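Local coordinates for sensor protein DivL (Caulobacter crescentus, PDB 4Q20) that is required for cell division and growth, belongs to the membrane sensor histidine kinases, and catalyses phosphorylation of the cell-cycle regulator CtrA, at residues A157-H162 with A228-H233; D161-N166 with F249-P254; L179-A184 with V188-S193; A224-L229 with G235-E240. All coordinates share one frame; numbering follows the deposited sequence.

Contact 1 (A157-H162 with A228-H233)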
# COMPACT_ATOMS: atom_id res chain seq x y z
N ALA A 157 -6.72 20.47 7.86
CA ALA A 157 -7.59 19.34 8.23
C ALA A 157 -6.79 18.04 8.31
O ALA A 157 -6.97 17.24 9.23
CB ALA A 157 -8.72 19.19 7.23
N GLN A 158 -5.88 17.88 7.36
CA GLN A 158 -4.97 16.74 7.27
C GLN A 158 -3.98 16.76 8.46
O GLN A 158 -3.70 15.71 9.04
CB GLN A 158 -4.25 16.80 5.92
CG GLN A 158 -3.29 15.67 5.64
CD GLN A 158 -2.75 15.70 4.22
OE1 GLN A 158 -2.86 16.69 3.47
NE2 GLN A 158 -2.16 14.59 3.83
N THR A 159 -3.50 17.96 8.85
CA THR A 159 -2.61 18.13 10.00
C THR A 159 -3.31 17.63 11.29
O THR A 159 -2.75 16.78 12.01
CB THR A 159 -2.15 19.61 10.11
OG1 THR A 159 -1.31 19.94 9.00
CG2 THR A 159 -1.40 19.89 11.39
N LEU A 160 -4.54 18.10 11.54
CA LEU A 160 -5.32 17.69 12.71
C LEU A 160 -5.63 16.20 12.69
O LEU A 160 -5.50 15.55 13.73
CB LEU A 160 -6.60 18.50 12.82
CG LEU A 160 -6.42 20.00 13.02
CD1 LEU A 160 -7.75 20.69 12.99
CD2 LEU A 160 -5.66 20.32 14.34
N ASP A 161 -5.94 15.66 11.52
CA ASP A 161 -6.22 14.23 11.39
C ASP A 161 -5.03 13.39 11.84
O ASP A 161 -5.22 12.43 12.60
CB ASP A 161 -6.60 13.89 9.94
CG ASP A 161 -8.06 14.11 9.60
OD1 ASP A 161 -8.86 14.39 10.54
OD2 ASP A 161 -8.42 13.97 8.40
N HIS A 162 -3.80 13.76 11.41
CA HIS A 162 -2.58 13.05 11.76
C HIS A 162 -2.33 13.10 13.24
O HIS A 162 -1.97 12.07 13.82
CB HIS A 162 -1.38 13.58 10.99
CG HIS A 162 -1.32 13.03 9.62
ND1 HIS A 162 -1.85 13.72 8.54
CD2 HIS A 162 -0.91 11.81 9.20
CE1 HIS A 162 -1.70 12.92 7.51
NE2 HIS A 162 -1.14 11.76 7.85
N ALA A 228 5.94 19.70 8.31
CA ALA A 228 6.13 20.27 6.98
C ALA A 228 4.94 21.14 6.54
O ALA A 228 5.15 22.19 5.94
CB ALA A 228 6.38 19.16 5.95
N LEU A 229 3.72 20.72 6.86
CA LEU A 229 2.50 21.47 6.51
C LEU A 229 2.36 22.74 7.33
O LEU A 229 2.05 23.79 6.77
CB LEU A 229 1.25 20.60 6.69
CG LEU A 229 1.04 19.47 5.69
CD1 LEU A 229 -0.21 18.66 6.05
CD2 LEU A 229 1.01 19.98 4.26
N VAL A 230 2.63 22.66 8.66
CA VAL A 230 2.56 23.81 9.55
C VAL A 230 3.70 24.79 9.22
O VAL A 230 3.48 26.01 9.25
CB VAL A 230 2.56 23.37 11.04
CG1 VAL A 230 2.72 24.54 11.98
CG2 VAL A 230 1.28 22.59 11.36
N GLU A 231 4.87 24.28 8.85
CA GLU A 231 6.01 25.13 8.50
C GLU A 231 5.80 25.83 7.16
O GLU A 231 6.35 26.91 6.95
CB GLU A 231 7.32 24.35 8.50
CG GLU A 231 7.74 24.04 9.92
CD GLU A 231 9.15 23.55 10.13
OE1 GLU A 231 9.84 23.24 9.14
OE2 GLU A 231 9.57 23.52 11.31
N LEU A 232 4.96 25.24 6.28
CA LEU A 232 4.58 25.81 4.98
C LEU A 232 3.64 27.00 5.19
O LEU A 232 3.56 27.87 4.33
CB LEU A 232 3.89 24.72 4.16
CG LEU A 232 4.27 24.50 2.67
CD1 LEU A 232 5.78 24.54 2.43
CD2 LEU A 232 3.70 23.18 2.17
N HIS A 233 2.92 27.01 6.34
CA HIS A 233 2.00 28.08 6.76
C HIS A 233 2.74 29.20 7.53
O HIS A 233 2.09 30.09 8.07
CB HIS A 233 0.90 27.49 7.65
CG HIS A 233 -0.20 26.80 6.89
ND1 HIS A 233 -0.22 25.43 6.74
CD2 HIS A 233 -1.31 27.32 6.32
CE1 HIS A 233 -1.31 25.16 6.05
NE2 HIS A 233 -2.00 26.26 5.78
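Between 157-162 and 228-233 the backbones come nearest at Thr159 and Leu229, CA to CA 7.0 Å. The short axes of 157-162 and 228-232 approach to 10.3 Å at their closest and run in roughly opposite senses, 145° between their directions. Both branches of Thr159 touch the other helix. With OG1 beside its own backbone N (chi1 -68°), the hydroxyl lies along the flank of Leu229, 3.4 Å from CD1, the two side chains alongside in opposite senses. That oxygen is hydrogen-bonded to Arg155 O one turn back, so its polarity is met within its own helix. The methyl CG2 meets Val230 CG2 at 3.8 Å, the two side chains nearly perpendicular. Gln158, extended, adds a looser touch: OE1 comes within 4.2 Å of Leu229 CD1, while its amide is engaged by Asp98 and Arg155. In each segment a histidine bonds back to the carbonyl four residues earlier: His162 ND1 to Gln158 O at 2.8 Å, within the helix, and His233 ND1 to Leu229 O, just past the helix end, at the same length. In both the donor stands above the carbonyl plane, and Gln158 O takes the backbone N of His162 on its other face. Neighbouring helices lying side by side over one face of a mixed sheet are characteristic of the GHKL ATPase fold, here the catalytic domain of a histidine kinase.

Contact 2 (D161-N166 with F249-P254)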
# COMPACT_ATOMS: atom_id res chain seq x y z
N ASP A 161 -5.94 15.66 11.52
CA ASP A 161 -6.22 14.23 11.39
C ASP A 161 -5.03 13.39 11.84
O ASP A 161 -5.22 12.43 12.60
CB ASP A 161 -6.60 13.89 9.94
CG ASP A 161 -8.06 14.11 9.60
OD1 ASP A 161 -8.86 14.39 10.54
OD2 ASP A 161 -8.42 13.97 8.40
N HIS A 162 -3.80 13.76 11.41
CA HIS A 162 -2.58 13.05 11.76
C HIS A 162 -2.33 13.10 13.24
O HIS A 162 -1.97 12.07 13.82
CB HIS A 162 -1.38 13.58 10.99
CG HIS A 162 -1.32 13.03 9.62
ND1 HIS A 162 -1.85 13.72 8.54
CD2 HIS A 162 -0.91 11.81 9.20
CE1 HIS A 162 -1.70 12.92 7.51
NE2 HIS A 162 -1.14 11.76 7.85
N LEU A 163 -2.56 14.28 13.87
CA LEU A 163 -2.36 14.47 15.30
C LEU A 163 -3.39 13.70 16.14
O LEU A 163 -3.01 13.12 17.15
CB LEU A 163 -2.38 15.97 15.67
CG LEU A 163 -1.18 16.80 15.18
CD1 LEU A 163 -1.29 18.23 15.64
CD2 LEU A 163 0.15 16.18 15.59
N VAL A 164 -4.67 13.65 15.71
CA VAL A 164 -5.74 12.91 16.40
C VAL A 164 -5.52 11.38 16.32
O VAL A 164 -5.72 10.68 17.33
CB VAL A 164 -7.14 13.29 15.84
CG1 VAL A 164 -8.23 12.40 16.40
CG2 VAL A 164 -7.45 14.76 16.13
N GLU A 165 -5.12 10.85 15.15
CA GLU A 165 -4.91 9.42 15.01
C GLU A 165 -3.67 8.98 15.76
O GLU A 165 -3.67 7.90 16.35
CB GLU A 165 -4.86 8.98 13.52
CG GLU A 165 -6.24 8.93 12.87
CD GLU A 165 -7.27 7.93 13.40
OE1 GLU A 165 -6.90 7.05 14.21
OE2 GLU A 165 -8.45 8.03 12.98
N ASN A 166 -2.63 9.85 15.79
CA ASN A 166 -1.41 9.63 16.57
C ASN A 166 -1.78 9.55 18.06
O ASN A 166 -1.33 8.63 18.76
CB ASN A 166 -0.37 10.73 16.31
CG ASN A 166 0.79 10.74 17.27
OD1 ASN A 166 1.69 9.91 17.19
ND2 ASN A 166 0.77 11.69 18.22
N PHE A 249 0.61 18.07 21.49
CA PHE A 249 1.18 18.52 20.22
C PHE A 249 0.56 19.86 19.91
O PHE A 249 -0.67 19.97 19.83
CB PHE A 249 0.93 17.50 19.09
CG PHE A 249 1.85 16.30 19.11
CD1 PHE A 249 1.53 15.17 19.85
CD2 PHE A 249 3.06 16.32 18.41
CE1 PHE A 249 2.39 14.06 19.88
CE2 PHE A 249 3.92 15.21 18.44
CZ PHE A 249 3.58 14.09 19.16
N THR A 250 1.38 20.89 19.76
CA THR A 250 0.89 22.22 19.44
C THR A 250 1.35 22.66 18.06
O THR A 250 2.52 22.45 17.72
CB THR A 250 1.37 23.26 20.49
OG1 THR A 250 1.28 22.71 21.82
CG2 THR A 250 0.61 24.59 20.41
N CYS A 251 0.46 23.32 17.32
CA CYS A 251 0.72 23.96 16.04
C CYS A 251 0.70 25.43 16.30
O CYS A 251 -0.32 25.96 16.72
CB CYS A 251 -0.31 23.58 14.97
SG CYS A 251 -0.45 21.81 14.68
N HIS A 252 1.81 26.10 16.11
CA HIS A 252 1.86 27.52 16.33
C HIS A 252 1.74 28.18 14.98
O HIS A 252 2.61 27.99 14.12
CB HIS A 252 3.16 27.90 17.05
CG HIS A 252 3.26 27.33 18.42
ND1 HIS A 252 3.00 28.10 19.54
CD2 HIS A 252 3.60 26.08 18.81
CE1 HIS A 252 3.19 27.30 20.57
NE2 HIS A 252 3.55 26.07 20.19
N LEU A 253 0.63 28.88 14.76
CA LEU A 253 0.35 29.56 13.50
C LEU A 253 0.33 31.06 13.72
O LEU A 253 -0.54 31.52 14.45
CB LEU A 253 -0.99 29.08 12.90
CG LEU A 253 -1.08 27.59 12.56
CD1 LEU A 253 -2.52 27.19 12.31
CD2 LEU A 253 -0.20 27.22 11.37
N PRO A 254 1.31 31.82 13.19
CA PRO A 254 1.32 33.27 13.44
C PRO A 254 0.21 34.03 12.69
O PRO A 254 -0.25 33.58 11.64
CB PRO A 254 2.71 33.72 12.98
CG PRO A 254 3.06 32.74 11.91
CD PRO A 254 2.45 31.42 12.34
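Leu163 and Asn166 set helix 153-170 down on Phe249 and Cys251 of strand 247-254, a helix-on-sheet contact in the core of the GHKL ATPase domain. The helix segment runs almost antiparallel to the strand, 169° between their directions, with 10.4 Å separating the axes at their closest. A single layer of side chains bridges that distance. Leu163 supplies most of it, and its two methyls divide the work. CD2 rests at 3.8 Å on Phe249 CB, at the root of the aromatic side chain, and reaches the first ring atom, CG, at 3.9 Å. CD1 goes to the next inward-facing position of the strand and touches Cys251 SG, also at 3.8 Å. The leucine thus spans residues two apart, passing over Thr250, whose CB is directed away from the helix. One turn further along, Asn166 swings its amide out with CG trans to the backbone N (chi1 168°). There ND2 approaches Phe249 CE1 to 3.3 Å and CZ to 3.8 Å, a polar group packed against the far end of the ring. The amide and ring planes stand nearly perpendicular, at 89°. Val192 and Leu223 also touch Leu163, and Ile207 adds to the surroundings of Phe249, so sheet, helix and loop all contribute to this buried cluster. The sequence around Asn166 resembles the N box of histidine kinases, and a helix bearing that motif, packed lengthwise on the sheet, is a hallmark of the GHKL fold.

Contact 3 (L179-A184 with V188-S193)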
# COMPACT_ATOMS: atom_id res chain seq x y z
N LEU A 179 -8.92 18.27 21.55
CA LEU A 179 -8.63 19.18 20.44
C LEU A 179 -8.97 20.58 20.89
O LEU A 179 -10.15 20.89 21.07
CB LEU A 179 -9.49 18.84 19.20
CG LEU A 179 -9.11 17.65 18.36
CD1 LEU A 179 -9.93 16.43 18.76
CD2 LEU A 179 -9.44 17.94 16.93
N SER A 180 -7.97 21.43 21.10
CA SER A 180 -8.22 22.81 21.54
C SER A 180 -7.54 23.84 20.63
O SER A 180 -6.62 23.51 19.87
CB SER A 180 -7.79 23.00 22.99
OG SER A 180 -6.44 22.61 23.21
N ALA A 181 -7.99 25.09 20.72
CA ALA A 181 -7.44 26.22 19.98
C ALA A 181 -7.43 27.45 20.87
O ALA A 181 -8.28 27.59 21.74
CB ALA A 181 -8.25 26.48 18.74
N ARG A 182 -6.45 28.34 20.65
CA ARG A 182 -6.32 29.56 21.45
C ARG A 182 -5.64 30.66 20.64
O ARG A 182 -4.61 30.41 20.01
CB ARG A 182 -5.52 29.25 22.74
CG ARG A 182 -5.19 30.45 23.64
CD ARG A 182 -4.72 30.01 25.03
NE ARG A 182 -3.47 29.25 25.00
CZ ARG A 182 -2.83 28.80 26.08
NH1 ARG A 182 -3.32 29.03 27.29
NH2 ARG A 182 -1.70 28.12 25.95
N ARG A 183 -6.21 31.86 20.66
CA ARG A 183 -5.66 33.06 20.04
C ARG A 183 -4.98 33.87 21.13
O ARG A 183 -5.66 34.50 21.94
CB ARG A 183 -6.75 33.88 19.32
CG ARG A 183 -6.18 35.08 18.56
CD ARG A 183 -7.24 35.87 17.80
NE ARG A 183 -7.71 35.17 16.60
CZ ARG A 183 -7.10 35.17 15.42
NH1 ARG A 183 -5.95 35.83 15.26
NH2 ARG A 183 -7.61 34.50 14.40
N ALA A 184 -3.64 33.82 21.20
CA ALA A 184 -2.87 34.56 22.21
C ALA A 184 -1.45 34.80 21.72
O ALA A 184 -0.88 33.95 21.04
CB ALA A 184 -2.84 33.77 23.52
N VAL A 188 -2.18 31.86 16.64
CA VAL A 188 -3.22 30.91 16.96
C VAL A 188 -2.51 29.59 17.18
O VAL A 188 -1.66 29.21 16.37
CB VAL A 188 -4.37 30.86 15.91
CG1 VAL A 188 -5.16 29.54 15.99
CG2 VAL A 188 -5.31 32.04 16.11
N ARG A 189 -2.79 28.92 18.29
CA ARG A 189 -2.19 27.64 18.60
C ARG A 189 -3.25 26.54 18.67
O ARG A 189 -4.23 26.67 19.39
CB ARG A 189 -1.32 27.68 19.88
CG ARG A 189 -2.02 28.08 21.18
CD ARG A 189 -1.03 28.14 22.33
NE ARG A 189 -0.64 26.82 22.82
CZ ARG A 189 0.47 26.57 23.50
NH1 ARG A 189 1.33 27.55 23.77
NH2 ARG A 189 0.75 25.34 23.91
N LEU A 190 -3.05 25.48 17.90
CA LEU A 190 -3.93 24.31 17.86
C LEU A 190 -3.30 23.21 18.70
O LEU A 190 -2.17 22.82 18.42
CB LEU A 190 -4.18 23.84 16.41
CG LEU A 190 -4.61 24.93 15.39
CD1 LEU A 190 -4.60 24.39 14.00
CD2 LEU A 190 -5.98 25.49 15.71
N ASP A 191 -3.97 22.75 19.75
CA ASP A 191 -3.40 21.71 20.61
C ASP A 191 -4.15 20.39 20.49
O ASP A 191 -5.37 20.39 20.30
CB ASP A 191 -3.37 22.15 22.09
CG ASP A 191 -2.77 23.52 22.34
OD1 ASP A 191 -1.55 23.60 22.56
OD2 ASP A 191 -3.56 24.52 22.40
N VAL A 192 -3.43 19.27 20.57
CA VAL A 192 -4.01 17.93 20.55
C VAL A 192 -3.36 17.19 21.72
O VAL A 192 -2.23 16.71 21.65
CB VAL A 192 -3.93 17.17 19.19
CG1 VAL A 192 -4.52 15.77 19.32
CG2 VAL A 192 -4.62 17.95 18.08
N SER A 193 -4.08 17.21 22.84
CA SER A 193 -3.66 16.63 24.11
C SER A 193 -4.20 15.20 24.25
O SER A 193 -5.27 14.89 23.73
CB SER A 193 -4.15 17.50 25.26
OG SER A 193 -4.09 16.81 26.49
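Ala181 and Leu190 face each other in the close-packed half of this antiparallel hairpin, with Ala181 CB 3.9 Å from Leu190 CD2. They form a non-hydrogen-bonded pair, as do Leu179 with Val192 and Arg183 with Val188, and all six side chains lie on the same, inward side of the sheet. Between them, two hydrogen-bonded pairs stitch the backbone. Ser180 and Asp191 exchange two nearly straight bonds, Ser180 N to Asp191 O at 2.9 Å and Asp191 N to Ser180 O at 2.8 Å. Toward the turn the seam relaxes: Arg189 N reaches Arg182 O at 2.9 Å, but Arg182 N meets Arg189 O at 3.1 Å and with a bent N-H (139°).

The other face is polar and more open to solvent. Arg182, its CG anti to the backbone N (chi1 175°), bends at chi3, which brings its guanidinium alongside Arg189. With the planes 87° apart, NH2 of Arg182 stands over one face of the Arg189 group, toward its rim, 3.6 Å from Arg189 NE. Asp191 probably eases this meeting of like charges, since Arg189 NH2 forms a salt bridge with Asp191 OD1 at 3.2 Å, in the guanidinium plane and on the syn lone pair; Thr250 is bonded to the same oxygen. At the inward side's margin Val188 CG2 sits over the face of the Arg183 guanidinium, 3.7 Å from CZ, while that group pairs with Glu255.

Helices 116-133 and 153-170 cover the apolar face, strand 247-254 continues the sheet beyond 187-194, and strand 137-141 borders 176-183.

Contact 4 (A224-L229 with G235-E240)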
# COMPACT_ATOMS: atom_id res chain seq x y z
N ALA A 224 6.05 14.01 10.47
CA ALA A 224 6.96 14.76 9.60
C ALA A 224 6.15 15.63 8.67
O ALA A 224 6.56 16.75 8.38
CB ALA A 224 7.87 13.83 8.81
N LEU A 225 4.97 15.15 8.28
CA LEU A 225 3.98 15.82 7.42
C LEU A 225 3.32 16.97 8.17
O LEU A 225 3.24 18.06 7.63
CB LEU A 225 2.93 14.80 6.93
CG LEU A 225 2.17 15.16 5.68
CD1 LEU A 225 3.11 15.32 4.46
CD2 LEU A 225 1.15 14.09 5.40
N VAL A 226 2.92 16.75 9.43
CA VAL A 226 2.38 17.78 10.33
C VAL A 226 3.37 18.96 10.39
O VAL A 226 2.98 20.10 10.14
CB VAL A 226 2.11 17.18 11.75
CG1 VAL A 226 1.97 18.27 12.81
CG2 VAL A 226 0.89 16.26 11.75
N LYS A 227 4.65 18.67 10.68
CA LYS A 227 5.72 19.66 10.77
C LYS A 227 5.88 20.42 9.46
O LYS A 227 5.90 21.64 9.49
CB LYS A 227 7.03 19.00 11.16
CG LYS A 227 8.15 20.02 11.36
CD LYS A 227 9.39 19.42 11.91
CE LYS A 227 10.58 20.30 11.63
NZ LYS A 227 11.75 19.87 12.43
N ALA A 228 5.94 19.70 8.31
CA ALA A 228 6.13 20.27 6.98
C ALA A 228 4.94 21.14 6.54
O ALA A 228 5.15 22.19 5.94
CB ALA A 228 6.38 19.16 5.95
N LEU A 229 3.72 20.72 6.86
CA LEU A 229 2.50 21.47 6.51
C LEU A 229 2.36 22.74 7.33
O LEU A 229 2.05 23.79 6.77
CB LEU A 229 1.25 20.60 6.69
CG LEU A 229 1.04 19.47 5.69
CD1 LEU A 229 -0.21 18.66 6.05
CD2 LEU A 229 1.01 19.98 4.26
N GLY A 235 4.49 28.62 10.22
CA GLY A 235 4.45 28.22 11.62
C GLY A 235 5.47 27.18 12.04
O GLY A 235 6.45 26.94 11.32
N TRP A 236 5.28 26.62 13.23
CA TRP A 236 6.16 25.62 13.84
C TRP A 236 5.35 24.72 14.78
O TRP A 236 4.23 25.06 15.14
CB TRP A 236 7.37 26.25 14.54
CG TRP A 236 7.04 27.24 15.62
CD1 TRP A 236 6.65 28.54 15.47
CD2 TRP A 236 7.10 27.00 17.04
NE1 TRP A 236 6.42 29.11 16.70
CE2 TRP A 236 6.68 28.19 17.68
CE3 TRP A 236 7.41 25.87 17.83
CZ2 TRP A 236 6.61 28.30 19.08
CZ3 TRP A 236 7.33 25.98 19.21
CH2 TRP A 236 6.96 27.19 19.82
N VAL A 237 5.89 23.53 15.10
CA VAL A 237 5.20 22.53 15.92
C VAL A 237 6.04 22.21 17.13
O VAL A 237 7.24 22.37 17.11
CB VAL A 237 4.80 21.23 15.15
CG1 VAL A 237 3.73 21.52 14.14
CG2 VAL A 237 5.99 20.58 14.47
N ALA A 238 5.39 21.76 18.18
CA ALA A 238 6.05 21.40 19.43
C ALA A 238 5.37 20.20 20.09
O ALA A 238 4.20 19.93 19.82
CB ALA A 238 6.05 22.59 20.37
N LEU A 239 6.13 19.47 20.89
CA LEU A 239 5.67 18.35 21.69
C LEU A 239 6.00 18.60 23.16
O LEU A 239 7.16 18.83 23.51
CB LEU A 239 6.27 17.00 21.22
CG LEU A 239 6.08 15.81 22.21
CD1 LEU A 239 4.58 15.42 22.38
CD2 LEU A 239 6.98 14.63 21.84
N GLU A 240 4.97 18.55 24.00
CA GLU A 240 5.07 18.63 25.46
C GLU A 240 4.68 17.28 25.99
O GLU A 240 3.53 16.87 25.81
CB GLU A 240 4.22 19.77 26.04
CG GLU A 240 4.79 20.28 27.36
CD GLU A 240 3.87 21.16 28.20
OE1 GLU A 240 2.68 20.81 28.36
OE2 GLU A 240 4.37 22.16 28.75
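Val237 leans on Val226 and Lys227, and its two methyls tell the whole story of this small contact. From CA the side chain starts toward helix 222-232, and at CB it forks. One branch, CG1, lies trans to the carbonyl carbon (chi1 -68°) and meets Val226 CG1 at 3.9 Å, methyl against methyl, in the buried part of the contact. The other, CG2, is held between the backbone N and the carbonyl carbon and settles on the base of Lys227: it is 3.8 Å from CB and equally near CG. The same methyl is 3.8 Å from Lys227 CA, so it touches the helix backbone itself. This closeness fits the 5.9 Å between the CA atoms of Lys227 and Val237, the nearest approach of the two segments. Beyond CG the lysine runs on extended, carrying its ammonium group away from the strand; only its aliphatic beginning takes part.

Phe208 of a nearby loop touches both Lys227 and Val237. Helix 222-232 turns back through a short connection into strand 236-241, an outermost strand of the mixed sheet, which is paired with strand 247-254. Leu225 of that helix packs on helices 73-103 and 153-170; Val226 also touches His162.

How the contacts relate
Contacts 1 and 2 form the buried core and share helix 153-170: one joins it to helix 222-232, the other to strand 247-254. They meet where Cys251 SG touches both Thr159 CG2 and Val230 CG2. Contact 4 also uses helix 222-232, tying it to the edge strand 236-241 with a few apolar atoms, partly at the surface. These three rest on side-chain packing, whereas contact 3, within the sheet, depends on paired backbone bonds and puts charged residues on its more open face. Strand 247-254 unites the sheet contacts, lying between 187-194 and 236-241; contacts 3 and 4 do not touch.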